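Local coordinates for phosphate ABC transporter, phosphate-binding protein (Clostridium perfringens, PDB 4Q8R), which probably captures inorganic phosphate outside the cell membrane with high affinity and hands it to an ABC-type transporter for uptake, at residues A[12-15]-A[16-19]; A[60-64]-A[65-69]; A[171-175]-A[176-180]; A[235-239]-A[240-244]. All coordinates share one frame; numbering follows the deposited sequence.

Contact 1 of 4, residues A[12-15]-A[16-19]. With PO4 (phosphate ion), chain B.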
loop_
_atom_site.group_PDB
_atom_site.type_symbol
_atom_site.label_atom_id
_atom_site.label_comp_id
_atom_site.label_asym_id
_atom_site.label_seq_id
_atom_site.Cartn_x
_atom_site.Cartn_y
_atom_site.Cartn_z
ATOM N N THR A 12 -5.596 -1.628 3.107
ATOM C CA THR A 12 -5.135 -0.906 4.249
ATOM C C THR A 12 -4.271 0.299 3.831
ATOM O O THR A 12 -4.218 1.294 4.569
ATOM C CB THR A 12 -4.390 -1.786 5.282
ATOM O OG1 THR A 12 -3.152 -2.250 4.756
ATOM C CG2 THR A 12 -5.264 -2.941 5.709
ATOM N N SER A 13 -3.585 0.213 2.700
ATOM C CA SER A 13 -2.725 1.302 2.236
ATOM C C SER A 13 -3.603 2.518 1.897
ATOM O O SER A 13 -3.203 3.653 2.169
ATOM C CB SER A 13 -1.961 0.905 0.988
ATOM O OG SER A 13 -1.158 -0.250 1.181
ATOM N N VAL A 14 -4.781 2.240 1.345
ATOM C CA VAL A 14 -5.709 3.315 0.933
ATOM C C VAL A 14 -6.493 3.858 2.084
ATOM O O VAL A 14 -7.033 4.966 1.970
ATOM C CB VAL A 14 -6.678 2.816 -0.219
ATOM C CG1 VAL A 14 -7.566 3.938 -0.793
ATOM C CG2 VAL A 14 -5.879 2.282 -1.376
ATOM N N GLY A 15 -6.576 3.162 3.212
ATOM C CA GLY A 15 -7.429 3.560 4.323
ATOM C C GLY A 15 -7.223 5.014 4.821
ATOM O O GLY A 15 -8.216 5.739 4.947
ATOM N N PRO A 16 -5.950 5.458 5.056
ATOM C CA PRO A 16 -5.783 6.800 5.613
ATOM C C PRO A 16 -6.346 7.846 4.642
ATOM O O PRO A 16 -7.110 8.733 5.067
ATOM C CB PRO A 16 -4.266 6.926 5.759
ATOM C CG PRO A 16 -3.886 5.489 6.182
ATOM C CD PRO A 16 -4.727 4.649 5.245
ATOM N N VAL A 17 -6.041 7.725 3.357
ATOM C CA VAL A 17 -6.557 8.736 2.399
ATOM C C VAL A 17 -8.044 8.662 2.189
ATOM O O VAL A 17 -8.722 9.695 2.075
ATOM C CB VAL A 17 -5.773 8.747 1.069
ATOM C CG1 VAL A 17 -6.027 7.547 0.162
ATOM C CG2 VAL A 17 -6.045 10.046 0.287
ATOM N N MET A 18 -8.596 7.459 2.123
ATOM C CA MET A 18 -10.009 7.346 2.011
ATOM C C MET A 18 -10.765 7.946 3.185
ATOM O O MET A 18 -11.837 8.623 2.998
ATOM C CB MET A 18 -10.404 5.839 1.867
ATOM C CG MET A 18 -11.830 5.660 1.300
ATOM S SD MET A 18 -12.043 6.300 -0.395
ATOM C CE MET A 18 -10.948 5.352 -1.345
ATOM N N GLU A 19 -10.244 7.777 4.417
ATOM C CA GLU A 19 -10.875 8.392 5.596
ATOM C C GLU A 19 -10.808 9.953 5.469
ATOM O O GLU A 19 -11.790 10.672 5.748
ATOM C CB GLU A 19 -10.180 8.012 6.905
ATOM C CG GLU A 19 -10.246 6.509 7.270
ATOM C CD GLU A 19 -9.452 6.170 8.540
ATOM O OE1 GLU A 19 -8.874 7.091 9.213
ATOM O OE2 GLU A 19 -9.434 4.985 8.874
HETATM P P PO4 B . -3.091 -3.538 1.196
HETATM O O1 PO4 B . -3.943 -4.331 0.193
HETATM O O2 PO4 B . -3.691 -3.584 2.585
HETATM O O3 PO4 B . -1.639 -3.990 1.125
HETATM O O4 PO4 B . -3.070 -2.053 0.700
HETATM O O HOH W 1 -3.555 6.411 2.311
#

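Contact 2 of 4, residues A[60-64]-A[65-69]. With ZN (zinc ion), chain F.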
loop_
_atom_site.group_PDB
_atom_site.type_symbol
_atom_site.label_atom_id
_atom_site.label_comp_id
_atom_site.label_asym_id
_atom_site.label_seq_id
_atom_site.Cartn_x
_atom_site.Cartn_y
_atom_site.Cartn_z
ATOM N N ARG A 60 -3.250 -2.501 -5.761
ATOM C CA ARG A 60 -2.602 -3.198 -6.879
ATOM C C ARG A 60 -3.567 -3.137 -8.055
ATOM O O ARG A 60 -4.759 -2.823 -7.854
ATOM C CB ARG A 60 -2.317 -4.684 -6.558
ATOM C CG ARG A 60 -3.539 -5.468 -6.136
ATOM C CD ARG A 60 -3.291 -6.932 -6.348
ATOM N NE ARG A 60 -4.289 -7.797 -5.764
ATOM C CZ ARG A 60 -5.396 -8.186 -6.363
ATOM N NH1 ARG A 60 -5.679 -7.744 -7.598
ATOM N NH2 ARG A 60 -6.191 -9.055 -5.750
ATOM N N ASP A 61 -3.090 -3.430 -9.245
ATOM C CA ASP A 61 -4.007 -3.538 -10.348
ATOM C C ASP A 61 -4.918 -4.771 -10.156
ATOM O O ASP A 61 -4.574 -5.706 -9.438
ATOM C CB ASP A 61 -3.273 -3.686 -11.643
ATOM C CG ASP A 61 -4.109 -3.295 -12.795
ATOM O OD1 ASP A 61 -5.313 -2.956 -12.644
ATOM O OD2 ASP A 61 -3.573 -3.332 -13.873
ATOM N N LEU A 62 -6.048 -4.781 -10.833
ATOM C CA LEU A 62 -6.932 -5.962 -10.829
ATOM C C LEU A 62 -6.296 -7.091 -11.586
ATOM O O LEU A 62 -5.531 -6.869 -12.537
ATOM C CB LEU A 62 -8.255 -5.649 -11.526
ATOM C CG LEU A 62 -9.165 -4.635 -10.875
ATOM C CD1 LEU A 62 -10.513 -4.611 -11.577
ATOM C CD2 LEU A 62 -9.323 -5.020 -9.405
ATOM N N LYS A 63 -6.629 -8.301 -11.179
ATOM C CA LYS A 63 -6.313 -9.482 -11.984
ATOM C C LYS A 63 -7.364 -9.602 -13.081
ATOM O O LYS A 63 -8.483 -9.105 -12.947
ATOM C CB LYS A 63 -6.297 -10.701 -11.103
ATOM C CG LYS A 63 -5.260 -10.630 -9.950
ATOM C CD LYS A 63 -5.529 -11.736 -8.948
ATOM C CE LYS A 63 -4.682 -11.697 -7.679
ATOM N NZ LYS A 63 -3.729 -12.809 -7.673
ATOM N N GLY A 64 -7.003 -10.267 -14.167
ATOM C CA GLY A 64 -7.903 -10.425 -15.314
ATOM C C GLY A 64 -9.250 -11.013 -14.888
ATOM O O GLY A 64 -10.319 -10.637 -15.372
ATOM N N GLU A 65 -9.231 -11.929 -13.949
ATOM C CA GLU A 65 -10.517 -12.489 -13.492
ATOM C C GLU A 65 -11.434 -11.620 -12.642
ATOM O O GLU A 65 -12.673 -11.842 -12.560
ATOM C CB GLU A 65 -10.198 -13.534 -12.541
ATOM C CG GLU A 65 -9.882 -14.776 -13.100
ATOM C CD GLU A 65 -9.669 -15.707 -11.974
ATOM O OE1 GLU A 65 -10.434 -16.733 -11.965
ATOM O OE2 GLU A 65 -8.760 -15.356 -11.134
ATOM N N GLU A 66 -10.816 -10.703 -11.935
ATOM C CA GLU A 66 -11.519 -9.735 -11.122
ATOM C C GLU A 66 -12.160 -8.761 -12.086
ATOM O O GLU A 66 -13.278 -8.321 -11.893
ATOM C CB GLU A 66 -10.561 -9.012 -10.134
ATOM C CG GLU A 66 -9.966 -9.940 -9.087
ATOM C CD GLU A 66 -8.797 -9.369 -8.272
ATOM O OE1 GLU A 66 -8.617 -9.811 -7.119
ATOM O OE2 GLU A 66 -8.056 -8.480 -8.775
ATOM N N LYS A 67 -11.426 -8.441 -13.145
ATOM C CA LYS A 67 -11.925 -7.592 -14.193
ATOM C C LYS A 67 -13.145 -8.176 -14.874
ATOM O O LYS A 67 -14.109 -7.424 -15.123
ATOM C CB LYS A 67 -10.797 -7.297 -15.189
ATOM C CG LYS A 67 -11.095 -6.213 -16.204
ATOM C CD LYS A 67 -11.071 -4.831 -15.574
ATOM C CE LYS A 67 -11.866 -3.866 -16.433
ATOM N NZ LYS A 67 -11.851 -2.499 -15.859
ATOM N N GLN A 68 -13.082 -9.488 -15.149
ATOM C CA GLN A 68 -14.125 -10.302 -15.760
ATOM C C GLN A 68 -15.414 -10.342 -14.964
ATOM O O GLN A 68 -16.464 -10.597 -15.507
ATOM C CB GLN A 68 -13.608 -11.767 -15.962
ATOM C CG GLN A 68 -12.995 -12.036 -17.313
ATOM C CD GLN A 68 -14.019 -11.864 -18.438
ATOM O OE1 GLN A 68 -14.150 -10.774 -19.020
ATOM N NE2 GLN A 68 -14.774 -12.924 -18.725
ATOM N N ALA A 69 -15.359 -10.096 -13.676
ATOM C CA ALA A 69 -16.574 -10.006 -12.894
ATOM C C ALA A 69 -17.340 -8.732 -13.184
ATOM O O ALA A 69 -18.364 -8.501 -12.547
ATOM C CB ALA A 69 -16.270 -10.086 -11.410
HETATM ZN ZN ZN F . -6.492 -2.363 -14.172
HETATM O O HOH W 2 -5.471 -0.937 -14.097
#

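Contact 3 of 4, residues A[171-175]-A[176-180]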
loop_
_atom_site.group_PDB
_atom_site.type_symbol
_atom_site.label_atom_id
_atom_site.label_comp_id
_atom_site.label_asym_id
_atom_site.label_seq_id
_atom_site.Cartn_x
_atom_site.Cartn_y
_atom_site.Cartn_z
ATOM N N GLY A 171 10.424 -4.277 6.857
ATOM C CA GLY A 171 9.093 -4.517 6.277
ATOM C C GLY A 171 8.863 -3.579 5.129
ATOM O O GLY A 171 9.714 -2.785 4.799
ATOM N N TYR A 172 7.680 -3.676 4.507
ATOM C CA TYR A 172 7.314 -2.785 3.414
ATOM C C TYR A 172 5.932 -2.233 3.668
ATOM O O TYR A 172 5.059 -2.875 4.197
ATOM C CB TYR A 172 7.427 -3.491 2.078
ATOM C CG TYR A 172 6.699 -4.842 2.017
ATOM C CD1 TYR A 172 5.301 -4.920 1.873
ATOM C CD2 TYR A 172 7.422 -6.045 2.061
ATOM C CE1 TYR A 172 4.670 -6.162 1.761
ATOM C CE2 TYR A 172 6.775 -7.257 2.005
ATOM C CZ TYR A 172 5.432 -7.302 1.867
ATOM O OH TYR A 172 4.776 -8.512 1.773
ATOM N N ILE A 173 5.753 -0.988 3.263
ATOM C CA ILE A 173 4.546 -0.269 3.592
ATOM C C ILE A 173 4.367 0.929 2.697
ATOM O O ILE A 173 5.333 1.504 2.215
ATOM C CB ILE A 173 4.642 0.183 5.042
ATOM C CG1 ILE A 173 3.298 0.509 5.633
ATOM C CG2 ILE A 173 5.614 1.390 5.222
ATOM C CD1 ILE A 173 3.316 0.670 7.115
ATOM N N SER A 174 3.122 1.316 2.447
ATOM C CA SER A 174 2.815 2.552 1.712
ATOM C C SER A 174 3.514 3.778 2.362
ATOM O O SER A 174 3.566 3.890 3.588
ATOM C CB SER A 174 1.311 2.787 1.776
ATOM O OG SER A 174 0.955 4.118 1.432
ATOM N N PHE A 175 3.963 4.694 1.522
ATOM C CA PHE A 175 4.550 5.942 1.976
ATOM C C PHE A 175 3.578 6.677 2.923
ATOM O O PHE A 175 4.022 7.493 3.782
ATOM C CB PHE A 175 4.764 6.867 0.798
ATOM C CG PHE A 175 5.950 6.576 -0.079
ATOM C CD1 PHE A 175 6.748 5.418 0.022
ATOM C CD2 PHE A 175 6.293 7.538 -1.097
ATOM C CE1 PHE A 175 7.801 5.239 -0.824
ATOM C CE2 PHE A 175 7.383 7.368 -1.899
ATOM C CZ PHE A 175 8.140 6.177 -1.791
ATOM N N SER A 176 2.256 6.453 2.736
ATOM C CA SER A 176 1.220 7.063 3.546
ATOM C C SER A 176 1.378 6.800 5.051
ATOM O O SER A 176 0.890 7.527 5.900
ATOM C CB SER A 176 -0.195 6.631 3.072
ATOM O OG SER A 176 -1.107 7.565 3.450
ATOM N N TYR A 177 2.047 5.683 5.377
ATOM C CA TYR A 177 2.254 5.294 6.771
ATOM C C TYR A 177 3.636 5.641 7.287
ATOM O O TYR A 177 3.915 5.414 8.461
ATOM C CB TYR A 177 2.086 3.784 6.937
ATOM C CG TYR A 177 0.637 3.316 6.899
ATOM C CD1 TYR A 177 -0.090 3.280 5.701
ATOM C CD2 TYR A 177 0.003 2.928 8.076
ATOM C CE1 TYR A 177 -1.414 2.823 5.687
ATOM C CE2 TYR A 177 -1.305 2.515 8.073
ATOM C CZ TYR A 177 -2.023 2.463 6.898
ATOM O OH TYR A 177 -3.290 1.940 7.003
ATOM N N VAL A 178 4.514 6.151 6.442
ATOM C CA VAL A 178 5.911 6.420 6.884
ATOM C C VAL A 178 5.927 7.704 7.710
ATOM O O VAL A 178 5.293 8.663 7.350
ATOM C CB VAL A 178 6.888 6.514 5.711
ATOM C CG1 VAL A 178 8.281 6.900 6.218
ATOM C CG2 VAL A 178 6.955 5.175 4.952
ATOM N N ASP A 179 6.572 7.683 8.860
ATOM C CA ASP A 179 6.779 8.865 9.637
ATOM C C ASP A 179 8.095 8.715 10.320
ATOM O O ASP A 179 8.845 7.801 9.993
ATOM C CB ASP A 179 5.641 9.109 10.649
ATOM C CG ASP A 179 5.449 7.939 11.615
ATOM O OD1 ASP A 179 6.409 7.176 11.826
ATOM O OD2 ASP A 179 4.358 7.797 12.154
ATOM N N ASP A 180 8.399 9.692 11.204
ATOM C CA ASP A 180 9.687 9.699 11.904
ATOM C C ASP A 180 9.984 8.551 12.840
ATOM O O ASP A 180 11.086 8.482 13.341
ATOM C CB ASP A 180 9.873 10.977 12.700
ATOM C CG ASP A 180 9.830 12.219 11.826
ATOM O OD1 ASP A 180 10.065 12.110 10.602
ATOM O OD2 ASP A 180 9.552 13.293 12.369
#

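Contact 4 of 4, residues A[235-239]-A[240-244]. With ZN (zinc ion), chain D; ZN (zinc ion), chain C.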
loop_
_atom_site.group_PDB
_atom_site.type_symbol
_atom_site.label_atom_id
_atom_site.label_comp_id
_atom_site.label_asym_id
_atom_site.label_seq_id
_atom_site.Cartn_x
_atom_site.Cartn_y
_atom_site.Cartn_z
ATOM N N ASP A 235 -5.623 17.214 -3.643
ATOM C CA ASP A 235 -4.794 17.818 -2.593
ATOM C C ASP A 235 -4.767 16.978 -1.329
ATOM O O ASP A 235 -3.735 16.925 -0.647
ATOM C CB ASP A 235 -5.293 19.229 -2.182
ATOM C CG ASP A 235 -5.029 20.288 -3.237
ATOM O OD1 ASP A 235 -4.150 20.089 -4.091
ATOM O OD2 ASP A 235 -5.771 21.332 -3.174
ATOM N N ILE A 236 -5.890 16.304 -1.021
ATOM C CA ILE A 236 -5.937 15.406 0.135
ATOM C C ILE A 236 -5.016 14.183 -0.131
ATOM O O ILE A 236 -4.303 13.786 0.752
ATOM C CB ILE A 236 -7.405 14.956 0.425
ATOM C CG1 ILE A 236 -8.198 16.146 1.017
ATOM C CG2 ILE A 236 -7.478 13.778 1.349
ATOM C CD1 ILE A 236 -9.711 16.065 0.915
ATOM N N VAL A 237 -4.993 13.686 -1.368
ATOM C CA VAL A 237 -4.101 12.588 -1.784
ATOM C C VAL A 237 -2.677 13.041 -1.547
ATOM O O VAL A 237 -1.876 12.321 -0.922
ATOM C CB VAL A 237 -4.360 12.258 -3.280
ATOM C CG1 VAL A 237 -3.186 11.751 -4.087
ATOM C CG2 VAL A 237 -5.625 11.418 -3.436
ATOM N N ALA A 238 -2.358 14.256 -2.033
ATOM C CA ALA A 238 -0.966 14.764 -1.840
ATOM C C ALA A 238 -0.609 14.868 -0.358
ATOM O O ALA A 238 0.544 14.574 0.017
ATOM C CB ALA A 238 -0.758 16.135 -2.494
ATOM N N LYS A 239 -1.554 15.339 0.472
ATOM C CA LYS A 239 -1.292 15.519 1.930
ATOM C C LYS A 239 -1.025 14.189 2.675
ATOM O O LYS A 239 -0.384 14.176 3.725
ATOM C CB LYS A 239 -2.383 16.360 2.624
ATOM C CG LYS A 239 -2.222 17.843 2.313
ATOM C CD LYS A 239 -3.473 18.653 2.685
ATOM C CE LYS A 239 -3.673 18.733 4.194
ATOM N NZ LYS A 239 -4.085 20.121 4.608
ATOM N N GLU A 240 -1.553 13.106 2.124
ATOM C CA GLU A 240 -1.358 11.744 2.659
ATOM C C GLU A 240 -0.093 11.080 2.071
ATOM O O GLU A 240 0.039 9.861 2.141
ATOM C CB GLU A 240 -2.625 10.924 2.404
ATOM C CG GLU A 240 -3.828 11.463 3.113
ATOM C CD GLU A 240 -3.773 11.344 4.620
ATOM O OE1 GLU A 240 -3.165 10.412 5.115
ATOM O OE2 GLU A 240 -4.403 12.153 5.322
ATOM N N HIS A 241 0.838 11.884 1.530
ATOM C CA HIS A 241 2.097 11.422 0.936
ATOM C C HIS A 241 1.955 10.512 -0.295
ATOM O O HIS A 241 2.816 9.725 -0.624
ATOM C CB HIS A 241 2.919 10.718 1.999
ATOM C CG HIS A 241 2.958 11.460 3.291
ATOM N ND1 HIS A 241 3.474 12.740 3.386
ATOM C CD2 HIS A 241 2.515 11.141 4.528
ATOM C CE1 HIS A 241 3.370 13.167 4.634
ATOM N NE2 HIS A 241 2.799 12.211 5.349
ATOM N N LEU A 242 0.874 10.717 -1.020
ATOM C CA LEU A 242 0.624 10.051 -2.277
ATOM C C LEU A 242 0.946 10.905 -3.473
ATOM O O LEU A 242 1.253 12.100 -3.335
ATOM C CB LEU A 242 -0.811 9.623 -2.314
ATOM C CG LEU A 242 -1.318 8.835 -1.086
ATOM C CD1 LEU A 242 -2.800 8.521 -1.235
ATOM C CD2 LEU A 242 -0.519 7.536 -0.848
ATOM N N ILE A 243 0.822 10.338 -4.647
ATOM C CA ILE A 243 1.088 11.027 -5.896
ATOM C C ILE A 243 -0.223 11.278 -6.622
ATOM O O ILE A 243 -1.019 10.367 -6.822
ATOM C CB ILE A 243 2.016 10.196 -6.794
ATOM C CG1 ILE A 243 3.414 10.051 -6.176
ATOM C CG2 ILE A 243 2.114 10.779 -8.189
ATOM C CD1 ILE A 243 3.470 9.082 -5.012
ATOM N N LYS A 244 -0.474 12.535 -6.996
ATOM C CA LYS A 244 -1.700 12.883 -7.656
ATOM C C LYS A 244 -1.824 12.198 -8.992
ATOM O O LYS A 244 -0.835 11.997 -9.718
ATOM C CB LYS A 244 -1.809 14.424 -7.881
ATOM C CG LYS A 244 -1.930 15.216 -6.606
ATOM C CD LYS A 244 -2.029 16.715 -6.957
ATOM C CE LYS A 244 -2.068 17.587 -5.730
ATOM N NZ LYS A 244 -2.217 19.073 -6.002
HETATM ZN ZN ZN D . -5.040 22.599 -4.597
HETATM ZN ZN ZN C . 1.818 12.366 7.442
HETATM O O HOH W 3 2.575 13.786 -1.646
#

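Contact 1 of 4, residues A[12-15]-A[16-19]
Val14 and Met18 meet one helical turn apart through both backbone and side chain. Met18 N gives its hydrogen to Val14 O at 2.9 Å in an almost straight bond (172°), and Glu19 N does the same to Gly15 O, so helix 15-28 is under regular bonding from its first turn. Pro16 has no N-H to give, which suits a first-turn position, and a water there joins Ser13 O to Val17 N, 3.0 Å from the latter.

Apolar contacts follow the same turn. Val14 CG1 lies 3.7 Å from Met18 CE; the methionine chain, bent at chi2 and chi3, runs beside the valine and points the same way. Val17 CG1 touches the same Val14 methyl at 4.0 Å, the two side chains meeting at a slant. Met57 of strand 55-58 and Phe224 of helix 219-229 close over Met18.

Polar contacts with the bound phosphate lie ahead of the helix. Thr12 holds phosphate O2 with N and with OG1, the latter at 2.6 Å; Ser13 grips O4 likewise, its OG at 2.7 Å. Ser11, Ser41, Ser59, Ser129, Gly130 and Thr131 complete the shell of hydroxyls and N-H groups. An anion held by backbone N-H groups and hydroxyls just before the N-terminus of a helix, whose dipole would probably favour it, is characteristic of the phosphate site of periplasmic-type binding proteins.

Contact 2 of 4, residues A[60-64]-A[65-69]
Extended chains bring Arg60 and Glu66 together: the arginine leaves its backbone with CG between N and the carbonyl carbon (chi1 56°) and then runs straight to NE, while Glu66, its CG beside its own N (chi1 -65°), reaches back from the first turn of helix 64-68. The two come from opposite directions and meet end-on. NH1 of Arg60 donates to OE2 of Glu66 at 2.8 Å and NH2 to OE1 at 2.9 Å, each oxygen using its syn lone pair, and guanidinium and carboxylate lie within 7° of coplanar. This is a bidentate salt bridge. A further bond from Arg60 NH1 to Asp61 O, 3.0 Å, helps to fix the guanidinium, and Lys63 CE lies over one of its faces, toward the rim.

OE2 of Glu66 has a second donor, Lys63 N, which arrives at 2.8 Å from above the carboxylate plane. Three bonds therefore grip this carboxylate. Leu62 CD2 packs against the same oxygen, and Leu62 CD1 touches Lys67 CD at 4.0 Å, the two chains crossing at about a right angle. Beyond them, Ile45 of helix 41-50 lies against Arg60, Leu62 and Glu66, and Ser42 OG binds Arg60 NH2.

Asp61 turns to a zinc ion, with OD1 2.0 Å from the metal, and Glu73 is the other protein ligand. Lys67 N bonds Lys63 O in the opening turn. With Lys63 at the N-cap position and the Glu66 carboxylate folded back onto the N-H of Lys63, the arrangement is the glutamate half of a capping box at a helix N-terminus.

Contact 3 of 4, residues A[171-175]-A[176-180]
Ile173 reaches the following turn with two branches. CG1 stands anti to the backbone N (chi1 -160°) and carries CD1 onto Tyr177, where it lies 3.4 Å from CB; the two side chains cross at about a right angle, and the ring is met obliquely. The other branch, CG2, packs 4.0 Å from Val178 CG2. On the strand side Ile173 bonds through its backbone to Ala82 of strand 71-86, and Ile159 of helix 156-164 lies against its side chain.

Ser174 takes part with side chain and backbone alike. Its OG accepts from Ser176 N at 3.0 Å, and the same hydroxyl is hydrogen-bonded to Asp79 OD1, so that two partners fix its rotation. Ser174 O receives Tyr177 N at 3.0 Å, the donor standing 48° out of the carbonyl plane. These i to i+3 and side-chain bonds turn the end of strand 169-174 into a short 3-10 turn, the serine hydroxyl bonding to the N-H two residues on as in an ST turn. The strand pairs antiparallel with 71-86 and parallel with 121-125 in the sheet of this binding-protein fold.

Phe175 opens the turn. Its O accepts Val178 N at 3.0 Å, again from well above the carbonyl plane, which closes a second i to i+3 bond overlapping the first. The phenyl ring leaves the turn and meets Tyr202 edge-to-face. Past it, Ser176 OG is hydrogen-bonded to Glu240 O, whereas Tyr177 sends its hydroxyl to Thr12 O and its own carbonyl is bonded by Lys160 NZ.

Contact 4 of 4, residues A[235-239]-A[240-244]
Lys244 NZ and Asp235 OD1 form a salt bridge of 2.9 Å, the ammonium meeting the oxygen nearly along its C-O axis. Asp235 OD2 binds a zinc ion at 2.0 Å, and OD1, the lysine's acceptor, lies a longer 2.7 Å from the same metal; the two nearby positive charges probably favour the ionised form of the carboxylate. Glu231 is the second zinc ligand, one turn earlier. Lys244 reaches Asp235 because its chain is fully extended beyond CG; on the way CE passes Ala238 CB. A second zinc ion lies 2.3 Å from His241 NE2, and Lys239 O sits over the centre of one face of that imidazole.

The backbone between these groups is held by the helix end. His241, with positive phi (63°), is the C-prime residue of a Schellman motif: Leu242 N returns to Val237 O at 3.2 Å and His241 N to Ala238 O at 3.1 Å. Glu240 N still bonds Ile236 O as the last N-H to follow the helical pattern. Where the chain turns back, Val237 CG1 packs on Leu242 CB at 3.6 Å, the two side chains crossing at about a right angle, and a water donates to both Ala238 O and Leu242 O, bridging the helix end and the returning chain.

Ile236 and Val237 pack against helix 15-28, Ile236 on Ala20, Glu21 and Ala24 and Val237 on Glu21. Leu242 rests on Ala77 and Asp79 of strand 71-86, and Ile243, bonded through its backbone to Tyr78, packs against helix 194-198.

How the contacts relate
Along the chain the four contacts follow in numerical order, each complete before the next begins. Contacts 1, 3 and 4 touch one another: contact 3 lies about 12 Å from contact 1 between centres and 14 Å from contact 4, and contacts 1 and 4 are about 11 Å apart. Val17 packs on Leu242, Ser13 on Ser174, and side chains of the 3-10 turn reach both neighbours. Strand 169-174, the phosphate-binding loop before helix 15-28 and the C-terminal segment thus converge, consistent with a shared scaffold beside the phosphate. Contact 2, with its zinc ion, stands apart, about 21 Å from contact 1, but follows strand 55-58, which pairs parallel with strand 6-10, the strand leading into contact 1.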